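PDB 4EZA: Ras GTPase-activating-like protein IQGAP2 from Homo sapiens, which probably binds phosphoinositides through this atypical C2-like domain of a Ras GTPase-activating-like signalling protein. Local coordinates for residues A[21-35]-A[43-55]. Residues are numbered along the deposited sequence; the frame is centred on the assembly and turned at random.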
ATOM      1  N   PRO A  21     -10.810   5.778  -7.758  1.00 32.82           N
ATOM      2  CA  PRO A  21      -9.636   5.072  -7.252  1.00 30.64           C
ATOM      3  C   PRO A  21      -8.597   4.777  -8.324  1.00 28.88           C
ATOM      4  O   PRO A  21      -8.924   4.614  -9.506  1.00 29.64           O
ATOM      5  CB  PRO A  21     -10.215   3.750  -6.705  1.00 30.76           C
ATOM      6  CG  PRO A  21     -11.602   3.672  -7.229  1.00 32.45           C
ATOM      7  CD  PRO A  21     -12.049   5.093  -7.350  1.00 33.35           C
ATOM      8  N   VAL A  22      -7.348   4.741  -7.891  1.00 26.00           N
ATOM      9  CA  VAL A  22      -6.257   4.237  -8.693  1.00 23.94           C
ATOM     10  C   VAL A  22      -5.968   2.830  -8.169  1.00 21.89           C
ATOM     11  O   VAL A  22      -5.832   2.630  -6.959  1.00 21.52           O
ATOM     12  CB  VAL A  22      -5.017   5.126  -8.540  1.00 24.14           C
ATOM     13  CG1 VAL A  22      -3.930   4.690  -9.509  1.00 24.58           C
ATOM     14  CG2 VAL A  22      -5.392   6.596  -8.771  1.00 25.28           C
ATOM     15  N   LYS A  23      -5.888   1.864  -9.076  1.00 19.88           N
ATOM     16  CA  LYS A  23      -5.714   0.452  -8.703  1.00 18.54           C
ATOM     17  C   LYS A  23      -4.349  -0.078  -9.111  1.00 17.04           C
ATOM     18  O   LYS A  23      -3.857   0.232 -10.202  1.00 16.82           O
ATOM     19  CB  LYS A  23      -6.806  -0.421  -9.350  1.00 19.60           C
ATOM     20  CG  LYS A  23      -8.228   0.040  -9.053  1.00 23.18           C
ATOM     21  CD  LYS A  23      -9.267  -0.842  -9.745  1.00 27.81           C
ATOM     22  CE  LYS A  23     -10.571  -0.076  -9.952  1.00 31.56           C
ATOM     23  NZ  LYS A  23     -11.591  -0.858 -10.724  1.00 34.16           N
ATOM     24  N   TYR A  24      -3.751  -0.889  -8.232  1.00 14.04           N
ATOM     25  CA  TYR A  24      -2.499  -1.598  -8.523  1.00 13.91           C
ATOM     26  C   TYR A  24      -2.624  -3.035  -8.076  1.00 14.09           C
ATOM     27  O   TYR A  24      -3.156  -3.300  -7.012  1.00 15.16           O
ATOM     28  CB  TYR A  24      -1.313  -0.964  -7.782  1.00 13.90           C
ATOM     29  CG  TYR A  24      -1.096   0.495  -8.088  1.00 13.87           C
ATOM     30  CD1 TYR A  24      -0.306   0.878  -9.175  1.00 16.00           C
ATOM     31  CD2 TYR A  24      -1.691   1.483  -7.313  1.00 14.67           C
ATOM     32  CE1 TYR A  24      -0.100   2.212  -9.473  1.00 17.51           C
ATOM     33  CE2 TYR A  24      -1.499   2.846  -7.616  1.00 17.36           C
ATOM     34  CZ  TYR A  24      -0.701   3.185  -8.689  1.00 18.14           C
ATOM     35  OH  TYR A  24      -0.488   4.507  -9.008  1.00 21.48           O
ATOM     36  N   THR A  25      -2.121  -3.970  -8.865  1.00 13.18           N
ATOM     37  CA  THR A  25      -2.006  -5.342  -8.360  1.00 12.85           C
ATOM     38  C   THR A  25      -0.800  -5.443  -7.442  1.00 11.41           C
ATOM     39  O   THR A  25       0.167  -4.637  -7.538  1.00 11.30           O
ATOM     40  CB  THR A  25      -1.834  -6.406  -9.462  1.00 13.69           C
ATOM     41  OG1 THR A  25      -0.568  -6.217 -10.104  1.00 15.45           O
ATOM     42  CG2 THR A  25      -2.973  -6.333 -10.485  1.00 16.13           C
ATOM     43  N   ALA A  26      -0.829  -6.443  -6.560  1.00 10.63           N
ATOM     44  CA  ALA A  26       0.325  -6.699  -5.703  1.00 10.17           C
ATOM     45  C   ALA A  26       1.535  -7.071  -6.546  1.00 10.19           C
ATOM     46  O   ALA A  26       2.670  -6.705  -6.207  1.00 10.46           O
ATOM     47  CB  ALA A  26       0.002  -7.775  -4.712  1.00 10.75           C
ATOM     48  N   ALA A  27       1.304  -7.786  -7.646  1.00 10.87           N
ATOM     49  CA  ALA A  27       2.410  -8.135  -8.533  1.00 10.85           C
ATOM     50  C   ALA A  27       3.133  -6.889  -9.068  1.00 10.74           C
ATOM     51  O   ALA A  27       4.370  -6.817  -9.055  1.00 11.75           O
ATOM     52  CB  ALA A  27       1.919  -9.020  -9.667  1.00 11.73           C
ATOM     53  N   LYS A  28       2.373  -5.890  -9.517  1.00 10.85           N
ATOM     54  CA  LYS A  28       2.951  -4.644 -10.008  1.00 11.25           C
ATOM     55  C   LYS A  28       3.692  -3.886  -8.895  1.00  9.67           C
ATOM     56  O   LYS A  28       4.835  -3.418  -9.109  1.00 10.06           O
ATOM     57  CB  LYS A  28       1.856  -3.778 -10.658  1.00 12.22           C
ATOM     58  CG  LYS A  28       2.270  -2.388 -11.045  1.00 15.79           C
ATOM     59  CD  LYS A  28       3.343  -2.380 -12.123  1.00 21.81           C
ATOM     60  CE  LYS A  28       2.798  -2.728 -13.478  1.00 23.95           C
ATOM     61  NZ  LYS A  28       3.826  -2.427 -14.505  1.00 26.75           N
ATOM     62  N   LEU A  29       3.083  -3.810  -7.713  1.00  9.03           N
ATOM     63  CA  LEU A  29       3.752  -3.128  -6.611  1.00  7.88           C
ATOM     64  C   LEU A  29       5.054  -3.837  -6.196  1.00  8.05           C
ATOM     65  O   LEU A  29       6.013  -3.193  -5.788  1.00  8.19           O
ATOM     66  CB  LEU A  29       2.807  -2.970  -5.408  1.00  8.12           C
ATOM     67  CG  LEU A  29       1.614  -2.048  -5.664  1.00  9.99           C
ATOM     68  CD1 LEU A  29       0.975  -1.822  -4.324  1.00 11.22           C
ATOM     69  CD2 LEU A  29       2.024  -0.726  -6.297  1.00 10.96           C
ATOM     70  N   HIS A  30       5.066  -5.168  -6.276  1.00  8.51           N
ATOM     71  CA  HIS A  30       6.238  -5.979  -5.936  1.00  8.52           C
ATOM     72  C   HIS A  30       7.353  -5.707  -6.964  1.00  8.36           C
ATOM     73  O   HIS A  30       8.486  -5.443  -6.587  1.00 10.25           O
ATOM     74  CB  HIS A  30       5.778  -7.433  -5.952  1.00  7.99           C
ATOM     75  CG  HIS A  30       6.741  -8.437  -5.385  1.00  9.47           C
ATOM     76  ND1 HIS A  30       7.471  -8.261  -4.226  1.00 11.29           N
ATOM     77  CD2 HIS A  30       6.984  -9.706  -5.787  1.00  9.85           C
ATOM     78  CE1 HIS A  30       8.162  -9.363  -3.973  1.00  9.86           C
ATOM     79  NE2 HIS A  30       7.892 -10.246  -4.912  1.00 12.48           N
ATOM     80  N   GLU A  31       7.017  -5.740  -8.254  1.00  9.46           N
ATOM     81  CA  GLU A  31       7.966  -5.352  -9.300  1.00 11.00           C
ATOM     82  C   GLU A  31       8.590  -3.978  -9.083  1.00 10.88           C
ATOM     83  O   GLU A  31       9.805  -3.811  -9.221  1.00 12.22           O
ATOM     84  CB  GLU A  31       7.268  -5.398 -10.657  1.00 12.39           C
ATOM     85  CG  GLU A  31       7.080  -6.795 -11.185  1.00 16.76           C
ATOM     86  CD  GLU A  31       5.949  -6.877 -12.196  1.00 21.53           C
ATOM     87  OE1 GLU A  31       5.593  -5.823 -12.777  1.00 23.58           O
ATOM     88  OE2 GLU A  31       5.430  -7.997 -12.424  1.00 26.21           O
ATOM     89  N   LYS A  32       7.762  -3.011  -8.688  1.00 10.27           N
ATOM     90  CA  LYS A  32       8.194  -1.621  -8.481  1.00 11.42           C
ATOM     91  C   LYS A  32       9.016  -1.428  -7.223  1.00 10.75           C
ATOM     92  O   LYS A  32       9.687  -0.415  -7.062  1.00 11.86           O
ATOM     93  CB  LYS A  32       6.966  -0.722  -8.328  1.00 12.39           C
ATOM     94  CG  LYS A  32       6.205  -0.406  -9.591  1.00 16.63           C
ATOM     95  CD  LYS A  32       5.073   0.532  -9.224  1.00 20.27           C
ATOM     96  CE  LYS A  32       4.335   0.994 -10.468  1.00 25.11           C
ATOM     97  NZ  LYS A  32       3.372   2.099 -10.179  1.00 29.65           N
ATOM     98  N   GLY A  33       8.903  -2.364  -6.296  1.00  9.29           N
ATOM     99  CA  GLY A  33       9.601  -2.256  -5.010  1.00  8.60           C
ATOM    100  C   GLY A  33       8.788  -1.643  -3.893  1.00  8.47           C
ATOM    101  O   GLY A  33       9.258  -1.536  -2.765  1.00  9.33           O
ATOM    102  N   VAL A  34       7.573  -1.217  -4.200  1.00  8.13           N
ATOM    103  CA  VAL A  34       6.679  -0.686  -3.184  1.00  8.35           C
ATOM    104  C   VAL A  34       6.273  -1.782  -2.203  1.00  7.89           C
ATOM    105  O   VAL A  34       6.189  -1.545  -0.990  1.00  8.41           O
ATOM    106  CB  VAL A  34       5.385  -0.082  -3.815  1.00  8.45           C
ATOM    107  CG1 VAL A  34       4.377   0.349  -2.721  1.00  8.89           C
ATOM    108  CG2 VAL A  34       5.713   1.075  -4.690  1.00  9.77           C
ATOM    109  N   LEU A  35       6.018  -2.971  -2.734  1.00  7.87           N
ATOM    110  CA  LEU A  35       5.582  -4.078  -1.907  1.00  7.12           C
ATOM    111  C   LEU A  35       6.746  -5.040  -1.741  1.00  7.54           C
ATOM    112  O   LEU A  35       7.381  -5.458  -2.737  1.00  8.30           O
ATOM    113  CB  LEU A  35       4.384  -4.770  -2.552  1.00  8.78           C
ATOM    114  CG  LEU A  35       3.731  -5.898  -1.772  1.00 11.06           C
ATOM    115  CD1 LEU A  35       2.207  -5.819  -1.951  1.00 15.72           C
ATOM    116  CD2 LEU A  35       4.244  -7.185  -2.246  1.00 15.86           C
ATOM    117  N   THR A  43       4.033 -16.100  -4.096  1.00 17.32           N
ATOM    118  CA  THR A  43       4.349 -14.966  -4.955  1.00 17.35           C
ATOM    119  C   THR A  43       3.633 -15.016  -6.298  1.00 17.50           C
ATOM    120  O   THR A  43       3.181 -13.983  -6.793  1.00 16.94           O
ATOM    121  CB  THR A  43       5.858 -14.863  -5.143  1.00 17.92           C
ATOM    122  OG1 THR A  43       6.452 -14.733  -3.852  1.00 19.80           O
ATOM    123  CG2 THR A  43       6.192 -13.653  -5.959  1.00 16.97           C
ATOM    124  N   ASN A  44       3.500 -16.218  -6.873  1.00 17.96           N
ATOM    125  CA  ASN A  44       2.793 -16.364  -8.135  1.00 19.17           C
ATOM    126  C   ASN A  44       1.295 -16.046  -8.043  1.00 18.48           C
ATOM    127  O   ASN A  44       0.597 -16.016  -9.062  1.00 19.83           O
ATOM    128  CB  ASN A  44       3.062 -17.743  -8.796  1.00 20.55           C
ATOM    129  CG  ASN A  44       2.387 -18.910  -8.076  1.00 22.39           C
ATOM    130  OD1 ASN A  44       1.876 -18.789  -6.960  1.00 24.98           O
ATOM    131  ND2 ASN A  44       2.412 -20.073  -8.718  1.00 26.67           N
ATOM    132  N   GLN A  45       0.818 -15.791  -6.828  1.00 17.81           N
ATOM    133  CA  GLN A  45      -0.588 -15.442  -6.591  1.00 16.79           C
ATOM    134  C   GLN A  45      -0.799 -13.937  -6.369  1.00 15.57           C
ATOM    135  O   GLN A  45      -1.925 -13.482  -6.125  1.00 15.47           O
ATOM    136  CB  GLN A  45      -1.155 -16.263  -5.420  1.00 18.25           C
ATOM    137  CG  GLN A  45      -1.212 -17.778  -5.691  1.00 20.87           C
ATOM    138  CD  GLN A  45      -2.238 -18.159  -6.755  1.00 23.00           C
ATOM    139  OE1 GLN A  45      -3.407 -17.786  -6.672  1.00 21.93           O
ATOM    140  NE2 GLN A  45      -1.795 -18.910  -7.767  1.00 27.50           N
ATOM    141  N   PHE A  46       0.281 -13.163  -6.478  1.00 13.95           N
ATOM    142  CA  PHE A  46       0.205 -11.728  -6.217  1.00 13.47           C
ATOM    143  C   PHE A  46      -0.718 -10.972  -7.181  1.00 14.00           C
ATOM    144  O   PHE A  46      -1.246  -9.926  -6.826  1.00 13.74           O
ATOM    145  CB  PHE A  46       1.606 -11.099  -6.229  1.00 12.71           C
ATOM    146  CG  PHE A  46       2.385 -11.280  -4.944  1.00 11.88           C
ATOM    147  CD1 PHE A  46       2.028 -12.222  -3.979  1.00 13.32           C
ATOM    148  CD2 PHE A  46       3.520 -10.501  -4.726  1.00 11.76           C
ATOM    149  CE1 PHE A  46       2.772 -12.374  -2.813  1.00 13.00           C
ATOM    150  CE2 PHE A  46       4.269 -10.648  -3.579  1.00 12.12           C
ATOM    151  CZ  PHE A  46       3.908 -11.597  -2.623  1.00 11.74           C
ATOM    152  N   LYS A  47      -0.904 -11.497  -8.394  1.00 14.96           N
ATOM    153  CA  LYS A  47      -1.847 -10.909  -9.367  1.00 16.03           C
ATOM    154  C   LYS A  47      -3.287 -10.879  -8.848  1.00 15.72           C
ATOM    155  O   LYS A  47      -4.104 -10.075  -9.315  1.00 17.38           O
ATOM    156  CB  LYS A  47      -1.794 -11.678 -10.695  1.00 16.76           C
ATOM    157  CG  LYS A  47      -2.236 -13.127 -10.574  1.00 19.07           C
ATOM    158  CD  LYS A  47      -2.156 -13.882 -11.878  1.00 22.99           C
ATOM    159  CE  LYS A  47      -2.503 -15.357 -11.639  1.00 26.19           C
ATOM    160  NZ  LYS A  47      -2.236 -16.218 -12.835  1.00 29.03           N
ATOM    161  N   ASN A  48      -3.587 -11.737  -7.869  1.00 15.03           N
ATOM    162  CA  ASN A  48      -4.947 -11.876  -7.329  1.00 14.53           C
ATOM    163  C   ASN A  48      -5.284 -10.922  -6.191  1.00 14.08           C
ATOM    164  O   ASN A  48      -6.430 -10.870  -5.706  1.00 14.58           O
ATOM    165  CB  ASN A  48      -5.173 -13.321  -6.904  1.00 14.72           C
ATOM    166  CG  ASN A  48      -5.242 -14.254  -8.094  1.00 16.48           C
ATOM    167  OD1 ASN A  48      -5.635 -13.835  -9.185  1.00 20.01           O
ATOM    168  ND2 ASN A  48      -4.877 -15.517  -7.896  1.00 19.86           N
ATOM    169  N   VAL A  49      -4.280 -10.180  -5.744  1.00 12.85           N
ATOM    170  CA  VAL A  49      -4.464  -9.112  -4.769  1.00 12.81           C
ATOM    171  C   VAL A  49      -4.350  -7.777  -5.468  1.00 12.93           C
ATOM    172  O   VAL A  49      -3.421  -7.555  -6.262  1.00 12.85           O
ATOM    173  CB  VAL A  49      -3.424  -9.207  -3.621  1.00 11.76           C
ATOM    174  CG1 VAL A  49      -3.444  -7.964  -2.764  1.00 11.64           C
ATOM    175  CG2 VAL A  49      -3.689 -10.461  -2.789  1.00 13.64           C
ATOM    176  N   THR A  50      -5.287  -6.881  -5.168  1.00 13.49           N
ATOM    177  CA  THR A  50      -5.249  -5.525  -5.721  1.00 14.81           C
ATOM    178  C   THR A  50      -5.371  -4.539  -4.577  1.00 14.25           C
ATOM    179  O   THR A  50      -5.951  -4.840  -3.529  1.00 14.72           O
ATOM    180  CB  THR A  50      -6.360  -5.307  -6.782  1.00 15.87           C
ATOM    181  OG1 THR A  50      -6.061  -6.085  -7.942  1.00 19.82           O
ATOM    182  CG2 THR A  50      -6.475  -3.848  -7.205  1.00 19.20           C
ATOM    183  N   PHE A  51      -4.772  -3.372  -4.765  1.00 13.87           N
ATOM    184  CA  PHE A  51      -4.899  -2.269  -3.821  1.00 14.04           C
ATOM    185  C   PHE A  51      -5.513  -1.085  -4.529  1.00 15.01           C
ATOM    186  O   PHE A  51      -5.036  -0.706  -5.589  1.00 15.22           O
ATOM    187  CB  PHE A  51      -3.542  -1.889  -3.248  1.00 14.03           C
ATOM    188  CG  PHE A  51      -2.877  -3.009  -2.539  1.00 10.97           C
ATOM    189  CD1 PHE A  51      -3.226  -3.317  -1.223  1.00 12.00           C
ATOM    190  CD2 PHE A  51      -1.913  -3.787  -3.186  1.00 12.56           C
ATOM    191  CE1 PHE A  51      -2.638  -4.401  -0.571  1.00 12.80           C
ATOM    192  CE2 PHE A  51      -1.324  -4.850  -2.540  1.00 11.68           C
ATOM    193  CZ  PHE A  51      -1.677  -5.160  -1.239  1.00 12.78           C
ATOM    194  N   ASP A  52      -6.603  -0.567  -3.973  1.00 15.68           N
ATOM    195  CA  ASP A  52      -7.281   0.625  -4.493  1.00 17.77           C
ATOM    196  C   ASP A  52      -6.851   1.791  -3.629  1.00 18.41           C
ATOM    197  O   ASP A  52      -6.947   1.703  -2.397  1.00 18.03           O
ATOM    198  CB  ASP A  52      -8.818   0.513  -4.389  1.00 19.00           C
ATOM    199  CG  ASP A  52      -9.422  -0.502  -5.356  1.00 22.21           C
ATOM    200  OD1 ASP A  52      -8.686  -1.111  -6.169  1.00 25.26           O
ATOM    201  OD2 ASP A  52     -10.665  -0.686  -5.300  1.00 27.37           O
ATOM    202  N   ILE A  53      -6.387   2.871  -4.256  1.00 19.04           N
ATOM    203  CA  ILE A  53      -5.978   4.066  -3.526  1.00 20.56           C
ATOM    204  C   ILE A  53      -6.962   5.173  -3.805  1.00 22.59           C
ATOM    205  O   ILE A  53      -7.133   5.568  -4.951  1.00 23.59           O
ATOM    206  CB  ILE A  53      -4.597   4.577  -3.954  1.00 20.15           C
ATOM    207  CG1 ILE A  53      -3.551   3.456  -4.012  1.00 21.76           C
ATOM    208  CG2 ILE A  53      -4.178   5.764  -3.072  1.00 20.22           C
ATOM    209  CD1 ILE A  53      -3.238   2.771  -2.736  1.00 23.98           C
ATOM    210  N   ILE A  54      -7.591   5.688  -2.757  1.00 24.38           N
ATOM    211  CA  ILE A  54      -8.618   6.714  -2.918  1.00 26.81           C
ATOM    212  C   ILE A  54      -8.278   7.945  -2.077  1.00 26.79           C
ATOM    213  O   ILE A  54      -7.957   7.827  -0.889  1.00 25.86           O
ATOM    214  CB  ILE A  54     -10.018   6.167  -2.544  1.00 26.97           C
ATOM    215  CG1 ILE A  54     -10.088   4.648  -2.789  1.00 29.73           C
ATOM    216  CG2 ILE A  54     -11.100   6.892  -3.337  1.00 30.26           C
ATOM    217  CD1 ILE A  54     -10.911   3.860  -1.765  1.00 31.32           C
ATOM    218  N   ALA A  55      -8.306   9.121  -2.711  1.00 28.09           N
ATOM    219  CA  ALA A  55      -8.196  10.391  -1.994  1.00 28.66           C
ATOM    220  C   ALA A  55      -9.398  10.546  -1.078  1.00 28.87           C
ATOM    221  O   ALA A  55     -10.520  10.180  -1.444  1.00 29.89           O
ATOM    222  CB  ALA A  55      -8.136  11.568  -2.974  1.00 29.21           C
TER
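Val22 and Tyr24 form hydrogen-bonded antiparallel pairs with Ile53 and Phe51, giving four backbone bonds, of which Phe51 N to Tyr24 O (2.8 Å) is the straightest. A fifth, Ala26 N to Val49 O, carries the ladder into the first turn of helix 26-32, where Thr25 is the N-cap: its OG1 accepts from Lys28 N at 3.0 Å. On the face shared by Lys23 and Asp52, the two side chains run side by side, and Lys23 CG lies 3.1 Å from Asp52 OD1; the charged ends do not meet, and the salt bridge of Asp52 is with Lys67. Strand 22-25 is an outermost strand, within this chain, of the four-stranded antiparallel sheet in this pseudo C2 fold, and helix 26-32 leads from it to strand 35-38 of the second sheet. Apolar contacts fill the angle between helix and strand. The Phe51 ring, with CG beside its backbone N (chi1 -59°), reaches Ala26 CB, Leu29 CD1 and, through CE2, Leu35 CD1 at 3.7 Å. Farther along, Phe46 directs its ring edge at the face of His30 in a T-shaped pair (centroids 5.0 Å apart, planes at 64°), CE2 sitting over the imidazole centre. His30 ND1 donates to Leu35 O (3.2 Å) within the imidazole plane, which fixes the ring's rotation; an alanine here would probably leave the Phe46 edge without its aromatic partner and Leu35 O without this donor. Phe46 CE2 also touches Leu35 CD2.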